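Local coordinates for protein glycosyl hydrolase (Rhizobium leguminosarum bv. trifolii, PDB 5NDX) that probably hydrolyses O-glycosidic bonds, as a family 39 glycoside hydrolase and bacterial orthologue of human alpha-L-iduronidase, at residues E3-N8 with P386-D391; N236-R241 with A289-Q294; M369-T374 with P517-V522; G394-P399 with S410-V415; L442-E447 with D513-S518. The protein carries 2 engineered substitutions. All coordinates share one frame; numbering follows the deposited sequence.

Contact 1: E3-N8 with P386-D391; sequences ERTRIN and PPLDPD
Thr5 and Ile7 meet Pro386 and Leu388 in a small, mainly apolar strand-to-loop contact, where the loop leaving strand 378-385 crosses the start of strand 4-10 and drops toward helix 390-393. No hydrogen bond links the two segments, and they bury only 175 Å² between them. Thr5 carries most of its own side of the contact through its methyl: CG2 lies anti to the backbone N (the OG1 torsion, chi1, is -57°) and reaches both Pro386 O, at 3.6 Å, and Leu388 CD1, at 4.1 Å from Thr5 CG2. The proline ring, which follows a cis peptide bond, sets Pro386 CD 3.6 Å from Arg4 O and 4.0 Å from Thr5 OG1. That hydroxyl is hydrogen-bonded to Arg2, which also binds the carbonyls of Pro386 and Pro387, so one arginine spans both sides of the junction. Strand 4-10 runs between strands 378-385 and 422-431 of the beta-sandwich domain that accompanies the catalytic barrel in this family. Deeper in, Leu388 CD1 touches Ile7 CD1 at 4.3 Å, methyl against methyl, while the same leucine also packs on Leu395 and Ile397 of the next strand. Past it, Asp389 occupies the N-cap position of helix 390-393.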
# COMPACT_ATOMS: atom_id res chain seq x y z
N GLU A 3 -28.22 -13.32 -8.73
CA GLU A 3 -27.80 -14.02 -9.98
C GLU A 3 -27.24 -13.13 -11.11
O GLU A 3 -26.23 -13.51 -11.72
CB GLU A 3 -28.84 -14.95 -10.60
CG GLU A 3 -28.14 -15.95 -11.53
CD GLU A 3 -29.04 -17.05 -12.01
OE1 GLU A 3 -28.68 -18.27 -11.87
OE2 GLU A 3 -30.12 -16.65 -12.52
N ARG A 4 -27.92 -12.02 -11.40
CA ARG A 4 -27.46 -11.08 -12.42
C ARG A 4 -27.81 -9.68 -12.01
O ARG A 4 -28.92 -9.42 -11.67
CB ARG A 4 -28.00 -11.37 -13.81
CG ARG A 4 -27.54 -10.34 -14.82
CD ARG A 4 -27.79 -10.86 -16.19
NE ARG A 4 -27.60 -9.96 -17.33
CZ ARG A 4 -28.55 -9.22 -17.91
NH1 ARG A 4 -29.78 -9.11 -17.42
NH2 ARG A 4 -28.24 -8.56 -19.00
N THR A 5 -26.86 -8.78 -12.09
CA THR A 5 -27.10 -7.39 -11.81
C THR A 5 -26.73 -6.52 -12.99
O THR A 5 -25.63 -6.67 -13.53
CB THR A 5 -26.31 -6.93 -10.56
OG1 THR A 5 -26.65 -7.76 -9.45
CG2 THR A 5 -26.67 -5.48 -10.23
N ARG A 6 -27.62 -5.61 -13.38
CA ARG A 6 -27.32 -4.61 -14.42
C ARG A 6 -26.84 -3.38 -13.66
O ARG A 6 -27.53 -2.91 -12.76
CB ARG A 6 -28.52 -4.29 -15.38
CG ARG A 6 -29.07 -5.49 -16.20
CD ARG A 6 -30.30 -5.27 -17.17
NE ARG A 6 -30.01 -4.18 -18.12
CZ ARG A 6 -29.92 -4.24 -19.47
NH1 ARG A 6 -30.15 -5.34 -20.22
NH2 ARG A 6 -29.60 -3.11 -20.12
N ILE A 7 -25.61 -2.93 -13.94
CA ILE A 7 -25.05 -1.74 -13.30
C ILE A 7 -24.80 -0.68 -14.38
O ILE A 7 -24.15 -0.98 -15.37
CB ILE A 7 -23.75 -2.09 -12.59
CG1 ILE A 7 -23.99 -3.18 -11.54
CG2 ILE A 7 -23.17 -0.89 -11.87
CD1 ILE A 7 -22.71 -3.57 -10.80
N ASN A 8 -25.35 0.52 -14.19
CA ASN A 8 -25.10 1.65 -15.05
C ASN A 8 -24.34 2.69 -14.27
O ASN A 8 -24.78 3.14 -13.20
CB ASN A 8 -26.38 2.31 -15.64
CG ASN A 8 -26.02 3.54 -16.52
OD1 ASN A 8 -25.59 3.42 -17.68
ND2 ASN A 8 -26.10 4.73 -15.93
N PRO A 386 -30.82 -5.61 -9.57
CA PRO A 386 -31.34 -5.07 -8.33
C PRO A 386 -30.34 -4.12 -7.67
O PRO A 386 -29.16 -4.18 -7.99
CB PRO A 386 -31.53 -6.29 -7.42
CG PRO A 386 -31.41 -7.45 -8.31
CD PRO A 386 -30.57 -7.04 -9.49
N PRO A 387 -30.83 -3.26 -6.77
CA PRO A 387 -29.90 -2.36 -6.09
C PRO A 387 -28.80 -3.12 -5.36
O PRO A 387 -28.99 -4.25 -4.91
CB PRO A 387 -30.80 -1.59 -5.10
CG PRO A 387 -32.14 -1.54 -5.83
CD PRO A 387 -32.23 -2.96 -6.39
N LEU A 388 -27.64 -2.51 -5.33
CA LEU A 388 -26.49 -3.12 -4.66
C LEU A 388 -26.76 -3.09 -3.15
O LEU A 388 -27.31 -2.12 -2.66
CB LEU A 388 -25.25 -2.31 -4.96
CG LEU A 388 -24.26 -2.80 -6.00
CD1 LEU A 388 -24.79 -3.75 -7.04
CD2 LEU A 388 -23.42 -1.65 -6.55
N ASP A 389 -26.33 -4.12 -2.46
CA ASP A 389 -26.41 -4.17 -1.00
C ASP A 389 -25.16 -4.85 -0.46
O ASP A 389 -25.21 -6.02 -0.04
CB ASP A 389 -27.67 -4.94 -0.59
CG ASP A 389 -27.98 -4.81 0.90
OD1 ASP A 389 -27.22 -4.20 1.67
OD2 ASP A 389 -28.99 -5.36 1.31
N PRO A 390 -24.02 -4.15 -0.51
CA PRO A 390 -22.73 -4.78 -0.25
C PRO A 390 -22.59 -5.37 1.13
O PRO A 390 -22.01 -6.43 1.26
CB PRO A 390 -21.71 -3.67 -0.49
CG PRO A 390 -22.47 -2.42 -0.60
CD PRO A 390 -23.90 -2.71 -0.81
N ASP A 391 -23.18 -4.73 2.13
CA ASP A 391 -23.09 -5.28 3.50
C ASP A 391 -23.82 -6.61 3.65
O ASP A 391 -23.42 -7.40 4.46
CB ASP A 391 -23.54 -4.26 4.56
CG ASP A 391 -22.68 -2.98 4.55
OD1 ASP A 391 -21.46 -3.01 4.24
OD2 ASP A 391 -23.22 -1.93 4.86

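Contact 2: N236-R241 with A289-Q294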
# COMPACT_ATOMS: atom_id res chain seq x y z
N ASN A 236 -17.04 -4.73 8.78
CA ASN A 236 -17.93 -3.63 9.17
C ASN A 236 -17.70 -3.15 10.60
O ASN A 236 -17.91 -1.94 10.88
CB ASN A 236 -19.42 -3.93 8.89
CG ASN A 236 -19.88 -3.49 7.47
OD1 ASN A 236 -20.51 -4.26 6.73
ND2 ASN A 236 -19.59 -2.28 7.09
N ALA A 237 -17.19 -4.02 11.48
CA ALA A 237 -16.94 -3.58 12.85
C ALA A 237 -15.76 -2.64 12.97
O ALA A 237 -15.64 -1.88 13.93
CB ALA A 237 -16.80 -4.78 13.80
N ILE A 238 -14.86 -2.67 11.99
CA ILE A 238 -13.77 -1.71 11.95
C ILE A 238 -14.36 -0.31 11.84
O ILE A 238 -13.99 0.57 12.59
CB ILE A 238 -12.79 -1.97 10.79
CG1 ILE A 238 -12.05 -3.31 10.99
CG2 ILE A 238 -11.79 -0.82 10.65
CD1 ILE A 238 -11.29 -3.79 9.74
N VAL A 239 -15.27 -0.12 10.90
CA VAL A 239 -15.99 1.14 10.75
C VAL A 239 -16.86 1.44 12.00
O VAL A 239 -16.92 2.59 12.44
CB VAL A 239 -16.86 1.13 9.50
CG1 VAL A 239 -17.85 2.30 9.53
CG2 VAL A 239 -15.98 1.19 8.28
N ASP A 240 -17.51 0.44 12.57
CA ASP A 240 -18.33 0.65 13.77
C ASP A 240 -17.48 1.19 14.92
O ASP A 240 -17.86 2.17 15.57
CB ASP A 240 -19.04 -0.63 14.24
CG ASP A 240 -20.02 -1.17 13.21
OD1 ASP A 240 -20.47 -0.40 12.34
OD2 ASP A 240 -20.31 -2.38 13.26
N ARG A 241 -16.32 0.57 15.16
CA ARG A 241 -15.50 1.05 16.26
C ARG A 241 -14.91 2.42 16.00
O ARG A 241 -14.78 3.21 16.93
CB ARG A 241 -14.45 0.03 16.70
CG ARG A 241 -15.08 -1.28 17.25
CD ARG A 241 -14.03 -2.11 17.96
NE ARG A 241 -12.89 -2.33 17.08
CZ ARG A 241 -12.85 -3.25 16.13
NH1 ARG A 241 -13.87 -4.07 15.96
NH2 ARG A 241 -11.75 -3.36 15.37
N ALA A 289 -10.24 -4.30 -0.51
CA ALA A 289 -11.11 -3.43 -1.23
C ALA A 289 -12.46 -3.24 -0.50
O ALA A 289 -13.03 -2.13 -0.48
CB ALA A 289 -11.29 -3.90 -2.66
N ARG A 290 -12.96 -4.32 0.10
CA ARG A 290 -14.19 -4.27 0.83
C ARG A 290 -14.11 -3.33 2.04
O ARG A 290 -15.03 -2.55 2.27
CB ARG A 290 -14.61 -5.68 1.25
CG ARG A 290 -15.66 -5.75 2.31
CD ARG A 290 -16.17 -7.16 2.40
NE ARG A 290 -17.02 -7.37 3.54
CZ ARG A 290 -18.34 -7.49 3.55
NH1 ARG A 290 -19.08 -7.41 2.48
NH2 ARG A 290 -18.94 -7.66 4.70
N ILE A 291 -13.04 -3.41 2.79
CA ILE A 291 -12.77 -2.49 3.90
C ILE A 291 -12.73 -1.01 3.43
O ILE A 291 -13.36 -0.10 4.02
CB ILE A 291 -11.50 -2.87 4.60
CG1 ILE A 291 -11.73 -4.13 5.44
CG2 ILE A 291 -10.98 -1.76 5.51
CD1 ILE A 291 -10.45 -4.83 5.83
N ILE A 292 -12.02 -0.79 2.33
CA ILE A 292 -11.99 0.52 1.72
C ILE A 292 -13.37 1.01 1.33
O ILE A 292 -13.77 2.15 1.67
CB ILE A 292 -11.00 0.55 0.54
CG1 ILE A 292 -9.57 0.52 1.12
CG2 ILE A 292 -11.28 1.74 -0.38
CD1 ILE A 292 -8.47 0.10 0.15
N GLU A 293 -14.13 0.16 0.63
CA GLU A 293 -15.43 0.61 0.17
C GLU A 293 -16.39 0.93 1.34
O GLU A 293 -17.18 1.88 1.27
CB GLU A 293 -16.04 -0.40 -0.79
CG GLU A 293 -17.32 0.06 -1.45
CD GLU A 293 -18.60 -0.21 -0.66
OE1 GLU A 293 -18.60 -1.01 0.30
OE2 GLU A 293 -19.64 0.37 -1.07
N GLN A 294 -16.32 0.14 2.41
CA GLN A 294 -17.09 0.40 3.60
C GLN A 294 -16.74 1.76 4.24
O GLN A 294 -17.63 2.50 4.70
CB GLN A 294 -16.90 -0.70 4.65
CG GLN A 294 -17.56 -2.03 4.30
CD GLN A 294 -17.02 -3.19 5.15
OE1 GLN A 294 -16.02 -3.10 5.82
NE2 GLN A 294 -17.66 -4.30 5.04
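Gln294 reaches across to Asn236 and Val239, and each of its atoms beyond CA has a neighbour. Gln294 CB rests 4.2 Å from Val239 CG2. CG stands anti to the carbonyl carbon (chi1 -71°), and from there the extended chain runs out beside the Asn236 side chain. At the tip the two amides are stacked, their planes 28° apart, with Gln294 CD 3.7 Å from Asn236 CG and Gln294 NE2 3.4 Å from the same carbon. Gln294 OE1 lies 3.5 Å from Asn236 N, and NE2 is hydrogen-bonded to Thr235 OG1. Gln294 NE2 also sits 3.3 Å above one face of the Arg290 guanidinium, offset toward its rim; Arg290 itself pairs with Asp416 through NE. The helices concerned, 235-252 and 282-300, follow the sixth and seventh strands of the eight-stranded parallel barrel, so this is the packing of neighbouring outer helices in a TIM barrel. Their local axes approach to 9.6 Å at a crossing angle of -36°. An alanine in place of Gln294 would probably leave Thr235 without this amide partner and open a gap between the Asn236 amide and the Arg290 guanidinium. Beside the amides the contact turns apolar: Ile238 CD1 meets Ile291 CD1 at 4.1 Å, the two side chains crossing at about a right angle, and the Ile238 side chain is about 12 Å from a bound iduronide ligand.

Contact 3: M369-T374 with P517-V522; sequences MELLAT and PSLTQV
The Gln521 amide presents one face to Leu371 of helix 364-372: Leu371 O stands almost directly above its carbon, 3.3 Å from Gln521 CD, and Thr374 OG1 approaches the same face obliquely. At the two ends of the amide, Gln521 OE1 is hydrogen-bonded to Ser410 OG and NE2 to Ser408 OG, which fixes the rotation of the group. Thr374 OG1 is 3.2 Å from Gln521 NE2, but the angle is too poor for a bond; the hydroxyl of Thr374 instead donates through OG1 to Leu371 O at 2.7 Å, nearly along the C=O axis (160°). A bend in the Gln521 chain (chi2 71°) turns the amide against Leu371 O and Thr374 OG1. Closer to the strand, Gln521 CB lies 3.7 Å from Leu371 CG. Beside it, Leu371 CD2 packs on Leu519 CG at 4.1 Å. A leucine at Gln521 would probably leave the hydroxyls of Ser408 and Ser410 without their buried amide partner. Leu372, on the same helix, also packs on Ile292 of barrel helix 282-300. Helix 364-372 thus lies against strand 518-526 at the junction of TIM barrel and beta sandwich, the pairing of domains known from family 39 glycoside hydrolases.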
# COMPACT_ATOMS: atom_id res chain seq x y z
N MET A 369 -3.76 -3.26 -4.46
CA MET A 369 -3.41 -1.84 -4.41
C MET A 369 -2.99 -1.26 -5.75
O MET A 369 -3.27 -0.07 -6.02
CB MET A 369 -2.37 -1.58 -3.32
CG MET A 369 -2.96 -1.89 -1.94
SD MET A 369 -1.76 -1.62 -0.67
CE MET A 369 -2.20 0.00 -0.10
N GLU A 370 -2.38 -2.07 -6.60
CA GLU A 370 -2.14 -1.69 -7.99
C GLU A 370 -3.42 -1.34 -8.75
O GLU A 370 -3.46 -0.33 -9.46
CB GLU A 370 -1.38 -2.76 -8.78
CG GLU A 370 0.07 -2.93 -8.34
CD GLU A 370 0.90 -3.92 -9.21
OE1 GLU A 370 1.39 -3.59 -10.32
OE2 GLU A 370 1.07 -5.05 -8.76
N LEU A 371 -4.45 -2.17 -8.61
CA LEU A 371 -5.71 -1.92 -9.22
C LEU A 371 -6.38 -0.70 -8.64
O LEU A 371 -6.87 0.15 -9.38
CB LEU A 371 -6.66 -3.13 -9.14
CG LEU A 371 -6.58 -4.13 -10.29
CD1 LEU A 371 -5.21 -4.69 -10.46
CD2 LEU A 371 -7.52 -5.30 -10.08
N LEU A 372 -6.45 -0.63 -7.33
CA LEU A 372 -7.10 0.50 -6.66
C LEU A 372 -6.40 1.87 -6.96
O LEU A 372 -7.05 2.93 -6.95
CB LEU A 372 -7.17 0.26 -5.14
CG LEU A 372 -8.04 -0.90 -4.67
CD1 LEU A 372 -7.74 -1.27 -3.23
CD2 LEU A 372 -9.49 -0.50 -4.75
N ALA A 373 -5.10 1.81 -7.26
CA ALA A 373 -4.31 3.00 -7.52
C ALA A 373 -4.77 3.69 -8.79
O ALA A 373 -4.53 4.87 -8.92
CB ALA A 373 -2.85 2.64 -7.66
N THR A 374 -5.44 2.96 -9.70
CA THR A 374 -5.97 3.53 -10.95
C THR A 374 -7.22 4.34 -10.82
O THR A 374 -7.70 4.85 -11.84
CB THR A 374 -6.25 2.44 -12.01
OG1 THR A 374 -7.38 1.62 -11.62
CG2 THR A 374 -5.02 1.58 -12.21
N PRO A 517 -14.29 -14.98 -4.05
CA PRO A 517 -13.95 -13.57 -4.09
C PRO A 517 -13.24 -13.13 -5.37
O PRO A 517 -12.62 -13.95 -6.05
CB PRO A 517 -12.97 -13.42 -2.94
CG PRO A 517 -12.29 -14.74 -2.81
CD PRO A 517 -13.24 -15.78 -3.36
N SER A 518 -13.34 -11.84 -5.68
CA SER A 518 -12.60 -11.26 -6.79
C SER A 518 -12.60 -9.77 -6.72
O SER A 518 -13.43 -9.15 -6.03
CB SER A 518 -13.17 -11.73 -8.15
OG SER A 518 -14.46 -11.12 -8.40
N LEU A 519 -11.59 -9.19 -7.37
CA LEU A 519 -11.52 -7.76 -7.59
C LEU A 519 -11.33 -7.56 -9.08
O LEU A 519 -10.43 -8.14 -9.66
CB LEU A 519 -10.31 -7.16 -6.84
CG LEU A 519 -10.15 -5.64 -6.96
CD1 LEU A 519 -11.38 -4.89 -6.42
CD2 LEU A 519 -8.88 -5.17 -6.20
N THR A 520 -12.16 -6.74 -9.66
CA THR A 520 -12.08 -6.41 -11.07
C THR A 520 -11.88 -4.88 -11.20
O THR A 520 -12.58 -4.11 -10.56
CB THR A 520 -13.37 -6.75 -11.80
OG1 THR A 520 -13.73 -8.11 -11.57
CG2 THR A 520 -13.27 -6.56 -13.31
N GLN A 521 -10.96 -4.46 -12.06
CA GLN A 521 -10.83 -3.01 -12.37
C GLN A 521 -11.20 -2.81 -13.83
O GLN A 521 -10.68 -3.49 -14.71
CB GLN A 521 -9.40 -2.54 -12.08
CG GLN A 521 -9.28 -1.04 -11.90
CD GLN A 521 -9.88 -0.58 -10.62
OE1 GLN A 521 -9.99 -1.34 -9.64
NE2 GLN A 521 -10.26 0.70 -10.58
N VAL A 522 -12.19 -1.94 -14.08
CA VAL A 522 -12.63 -1.62 -15.42
C VAL A 522 -12.14 -0.17 -15.72
O VAL A 522 -12.52 0.77 -15.02
CB VAL A 522 -14.14 -1.66 -15.50
CG1 VAL A 522 -14.61 -1.37 -16.93
CG2 VAL A 522 -14.67 -3.04 -14.98

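Contact 4: G394-P399 with S410-V415; sequences GLAILP and SLIHSV
Ile412 overlaps both Ala396 and Leu398: its CB lies 4.2 Å from Ala396 CB, and its CD1, at the far end of the chain, is 4.2 Å from Leu398 CD1. These side chains and Ser410 share the face of the sheet turned to barrel helix 282-300, where Ala289 and Glu293 lie against them. On the other face Leu395 CD1 meets Leu411 CD1 at 4.0 Å. With chi1 at -172°, Leu411 points CG away from its own amide nitrogen, carrying CD1 over the neighbouring strand to within 3.6 Å of Ala396 O. The strands form an antiparallel beta hairpin, with Ala396 and Ile412, then Leu398 and Ser410, as hydrogen-bonded pairs; Ile412 N to Ala396 O measures 2.9 Å and is almost straight (173°). One further bond, Ser414 N to Gly394 O at 3.0 Å, extends the ladder beyond the strand end. There Gly394 has positive phi, and a side chain on it would collide with Val415 CG1 and Ser414 O. The His413 ring turns an edge to Gly394 O, which lies in its plane. Five main-chain bonds thus join the segments, mostly apolar side chains pack on both faces, and the buried His413 ND1, which has no partner in the model, is consistent with an uncharged imidazole.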
# COMPACT_ATOMS: atom_id res chain seq x y z
N GLY A 394 -22.12 -8.80 -0.56
CA GLY A 394 -20.75 -8.77 -0.97
C GLY A 394 -20.37 -8.12 -2.28
O GLY A 394 -19.15 -7.95 -2.52
N LEU A 395 -21.35 -7.71 -3.09
CA LEU A 395 -21.05 -7.00 -4.34
C LEU A 395 -21.06 -5.49 -4.11
O LEU A 395 -22.10 -4.89 -3.78
CB LEU A 395 -22.01 -7.41 -5.47
CG LEU A 395 -21.62 -6.90 -6.86
CD1 LEU A 395 -20.33 -7.56 -7.35
CD2 LEU A 395 -22.74 -7.25 -7.84
N ALA A 396 -19.88 -4.88 -4.28
CA ALA A 396 -19.66 -3.46 -4.02
C ALA A 396 -18.94 -2.82 -5.20
O ALA A 396 -18.32 -3.49 -6.06
CB ALA A 396 -18.85 -3.29 -2.72
N ILE A 397 -19.06 -1.50 -5.27
CA ILE A 397 -18.49 -0.76 -6.39
C ILE A 397 -17.83 0.57 -5.97
O ILE A 397 -18.31 1.21 -5.06
CB ILE A 397 -19.57 -0.56 -7.45
CG1 ILE A 397 -18.93 -0.08 -8.76
CG2 ILE A 397 -20.66 0.42 -6.98
CD1 ILE A 397 -19.89 -0.17 -9.90
N LEU A 398 -16.70 0.94 -6.60
CA LEU A 398 -16.10 2.29 -6.48
C LEU A 398 -16.05 2.85 -7.91
O LEU A 398 -15.16 2.49 -8.69
CB LEU A 398 -14.70 2.25 -5.85
CG LEU A 398 -14.62 1.68 -4.42
CD1 LEU A 398 -13.20 1.32 -4.08
CD2 LEU A 398 -15.18 2.68 -3.40
N PRO A 399 -17.02 3.69 -8.27
CA PRO A 399 -17.16 4.16 -9.63
C PRO A 399 -16.64 5.57 -9.74
O PRO A 399 -17.19 6.45 -9.09
CB PRO A 399 -18.67 4.10 -9.86
CG PRO A 399 -19.24 4.40 -8.51
CD PRO A 399 -18.19 4.05 -7.45
N SER A 410 -13.74 0.04 -9.69
CA SER A 410 -13.41 -1.17 -8.95
C SER A 410 -14.71 -1.92 -8.69
O SER A 410 -15.64 -1.37 -8.08
CB SER A 410 -12.72 -0.86 -7.65
OG SER A 410 -11.46 -0.26 -7.85
N LEU A 411 -14.82 -3.15 -9.18
CA LEU A 411 -15.96 -4.02 -8.85
C LEU A 411 -15.45 -5.12 -7.88
O LEU A 411 -14.56 -5.93 -8.23
CB LEU A 411 -16.50 -4.62 -10.12
CG LEU A 411 -17.81 -5.39 -9.94
CD1 LEU A 411 -18.95 -4.46 -9.51
CD2 LEU A 411 -18.15 -6.07 -11.26
N ILE A 412 -16.01 -5.13 -6.67
CA ILE A 412 -15.50 -5.88 -5.55
C ILE A 412 -16.52 -7.00 -5.22
O ILE A 412 -17.70 -6.68 -5.04
CB ILE A 412 -15.39 -4.95 -4.35
CG1 ILE A 412 -14.48 -3.76 -4.66
CG2 ILE A 412 -14.92 -5.69 -3.10
CD1 ILE A 412 -14.74 -2.57 -3.74
N HIS A 413 -16.12 -8.27 -5.20
CA HIS A 413 -17.05 -9.34 -4.76
C HIS A 413 -16.34 -10.03 -3.62
O HIS A 413 -15.37 -10.75 -3.83
CB HIS A 413 -17.35 -10.22 -5.93
CG HIS A 413 -18.53 -11.13 -5.78
ND1 HIS A 413 -19.51 -10.99 -4.80
CD2 HIS A 413 -18.92 -12.17 -6.53
CE1 HIS A 413 -20.43 -11.92 -4.95
NE2 HIS A 413 -20.11 -12.64 -6.01
N SER A 414 -16.75 -9.68 -2.41
CA SER A 414 -16.04 -10.06 -1.22
C SER A 414 -17.03 -10.12 -0.05
O SER A 414 -17.84 -9.19 0.15
CB SER A 414 -14.93 -9.06 -0.92
OG SER A 414 -14.33 -9.23 0.36
N VAL A 415 -16.96 -11.23 0.70
CA VAL A 415 -17.63 -11.34 2.01
C VAL A 415 -16.57 -11.68 3.09
O VAL A 415 -15.46 -12.15 2.78
CB VAL A 415 -18.71 -12.45 2.01
CG1 VAL A 415 -19.85 -12.12 1.02
CG2 VAL A 415 -18.13 -13.83 1.66

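Contact 5: L442-E447 with D513-S518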
# COMPACT_ATOMS: atom_id res chain seq x y z
N LEU A 442 -9.90 -4.56 -18.77
CA LEU A 442 -10.46 -5.29 -17.66
C LEU A 442 -9.35 -6.04 -16.94
O LEU A 442 -8.75 -6.93 -17.51
CB LEU A 442 -11.50 -6.27 -18.16
CG LEU A 442 -12.57 -5.69 -19.07
CD1 LEU A 442 -13.32 -6.81 -19.76
CD2 LEU A 442 -13.51 -4.75 -18.33
N LEU A 443 -9.05 -5.65 -15.72
CA LEU A 443 -8.05 -6.31 -14.90
C LEU A 443 -8.77 -7.14 -13.79
O LEU A 443 -9.77 -6.67 -13.24
CB LEU A 443 -7.17 -5.28 -14.24
CG LEU A 443 -6.40 -4.38 -15.18
CD1 LEU A 443 -5.92 -3.15 -14.44
CD2 LEU A 443 -5.20 -5.17 -15.68
N ARG A 444 -8.22 -8.30 -13.47
CA ARG A 444 -8.86 -9.24 -12.56
C ARG A 444 -7.86 -9.92 -11.66
O ARG A 444 -6.79 -10.39 -12.11
CB ARG A 444 -9.60 -10.32 -13.37
CG ARG A 444 -10.22 -11.51 -12.62
CD ARG A 444 -11.25 -11.11 -11.61
NE ARG A 444 -12.44 -10.53 -12.20
CZ ARG A 444 -13.38 -11.20 -12.89
NH1 ARG A 444 -13.28 -12.50 -13.13
NH2 ARG A 444 -14.43 -10.56 -13.35
N ILE A 445 -8.22 -9.94 -10.38
CA ILE A 445 -7.61 -10.76 -9.38
C ILE A 445 -8.67 -11.77 -8.90
O ILE A 445 -9.65 -11.39 -8.28
CB ILE A 445 -7.08 -9.97 -8.16
CG1 ILE A 445 -6.15 -8.86 -8.63
CG2 ILE A 445 -6.33 -10.92 -7.22
CD1 ILE A 445 -5.81 -7.85 -7.55
N ASP A 446 -8.44 -13.04 -9.18
CA ASP A 446 -9.31 -14.11 -8.72
C ASP A 446 -8.47 -15.38 -8.79
O ASP A 446 -7.26 -15.34 -9.04
CB ASP A 446 -10.66 -14.18 -9.46
CG ASP A 446 -10.53 -14.56 -10.94
OD1 ASP A 446 -9.45 -15.10 -11.33
OD2 ASP A 446 -11.53 -14.36 -11.74
N GLU A 447 -9.13 -16.49 -8.62
CA GLU A 447 -8.49 -17.78 -8.65
C GLU A 447 -7.82 -18.16 -9.97
O GLU A 447 -6.87 -18.96 -9.97
CB GLU A 447 -9.61 -18.75 -8.20
CG GLU A 447 -9.51 -20.17 -8.46
CD GLU A 447 -10.76 -20.91 -7.93
OE1 GLU A 447 -11.87 -20.70 -8.47
OE2 GLU A 447 -10.60 -21.66 -6.96
N ASP A 513 -18.31 -12.04 -15.65
CA ASP A 513 -18.48 -13.15 -14.72
C ASP A 513 -17.66 -12.79 -13.50
O ASP A 513 -16.46 -12.52 -13.61
CB ASP A 513 -17.96 -14.42 -15.38
CG ASP A 513 -17.78 -15.54 -14.38
OD1 ASP A 513 -18.84 -16.06 -13.91
OD2 ASP A 513 -16.58 -15.82 -14.01
N VAL A 514 -18.30 -12.75 -12.34
CA VAL A 514 -17.72 -12.13 -11.16
C VAL A 514 -17.62 -13.18 -10.03
O VAL A 514 -18.54 -13.34 -9.28
CB VAL A 514 -18.55 -10.93 -10.72
CG1 VAL A 514 -17.95 -10.28 -9.52
CG2 VAL A 514 -18.64 -9.91 -11.84
N PRO A 515 -16.46 -13.86 -9.91
CA PRO A 515 -16.32 -14.82 -8.81
C PRO A 515 -16.29 -14.20 -7.44
O PRO A 515 -15.93 -13.04 -7.30
CB PRO A 515 -14.97 -15.50 -9.09
CG PRO A 515 -14.63 -15.17 -10.51
CD PRO A 515 -15.30 -13.84 -10.80
N LEU A 516 -16.70 -14.98 -6.46
CA LEU A 516 -16.54 -14.68 -5.05
C LEU A 516 -15.39 -15.56 -4.54
O LEU A 516 -15.50 -16.79 -4.57
CB LEU A 516 -17.82 -14.97 -4.28
CG LEU A 516 -17.74 -14.84 -2.76
CD1 LEU A 516 -17.55 -13.39 -2.44
CD2 LEU A 516 -19.05 -15.37 -2.12
N PRO A 517 -14.29 -14.98 -4.05
CA PRO A 517 -13.95 -13.57 -4.09
C PRO A 517 -13.24 -13.13 -5.37
O PRO A 517 -12.62 -13.95 -6.05
CB PRO A 517 -12.97 -13.42 -2.94
CG PRO A 517 -12.29 -14.74 -2.81
CD PRO A 517 -13.24 -15.78 -3.36
N SER A 518 -13.34 -11.84 -5.68
CA SER A 518 -12.60 -11.26 -6.79
C SER A 518 -12.60 -9.77 -6.72
O SER A 518 -13.43 -9.15 -6.03
CB SER A 518 -13.17 -11.73 -8.15
OG SER A 518 -14.46 -11.12 -8.40
O HOH W 1 -14.22 -14.59 -14.75
O HOH W 2 -11.65 -16.20 -6.69
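Arg444 and Pro515 come at each other from opposite directions, and the proline ring settles over one face of the guanidinium, Pro515 CD 3.4 Å from Arg444 NH1. The arginine chain is bent at chi2 and chi3 (60° and 66°), which brings the edge of the flat group to Asp446 and lets its rim meet oxygen atoms. Arg444 NH2 donates to Asp513 O at 2.8 Å, with the carbonyl oxygen tilted from the guanidinium plane, while the bond from NH1 to the same oxygen is weak. Asp446 OD2 lies at the edge, in plane, and forms a salt bridge with Arg444 NH1 at 2.9 Å, using the anti side of the carboxylate. Water 1, also in plane at the guanidinium edge, joins NH1 to Asp513 OD2, whose stronger partner is Arg423. Asp446 crosses Pro515 obliquely, Asp446 OD2 3.4 Å from Pro515 CG; its other oxygen receives the backbone N of Glu448. Asp446 CB also packs on Ser518 CB at 3.7 Å, and Ser518 OG closes a bond to Pro515 O of 2.7 Å. Locally the two strands run 9.5 Å apart at 20°, not as hydrogen-bonded neighbours, and the Arg444 side chain spans the distance. Asp446 probably offsets the charge of the buried guanidinium, and the bonds to several oxygens, including that from NE to Thr520 OG1, are likely to fix its rotation.

How the contacts relate
Contacts 1, 3, 4 and 5 all reach the nine-stranded sheet of the sandwich domain, whereas contact 2 lies between barrel helices. Contact 4 occupies the middle: its centre is about 10 Å from those of contacts 1, 3 and 5, and about 13 Å from that of contact 2. Helix 282-300 joins the two domains, since residues 289-294 touch contacts 1, 3 and 4. Along the chain, contact 1 spans the whole barrel, contact 2 included, and closes just before the hairpin of contact 4 begins. Contact 3 encloses that hairpin and shares Pro517 and Ser518 with contact 5. The N-terminal strand is therefore built into a sheet otherwise formed after the barrel, tying the chain's beginning to its later part.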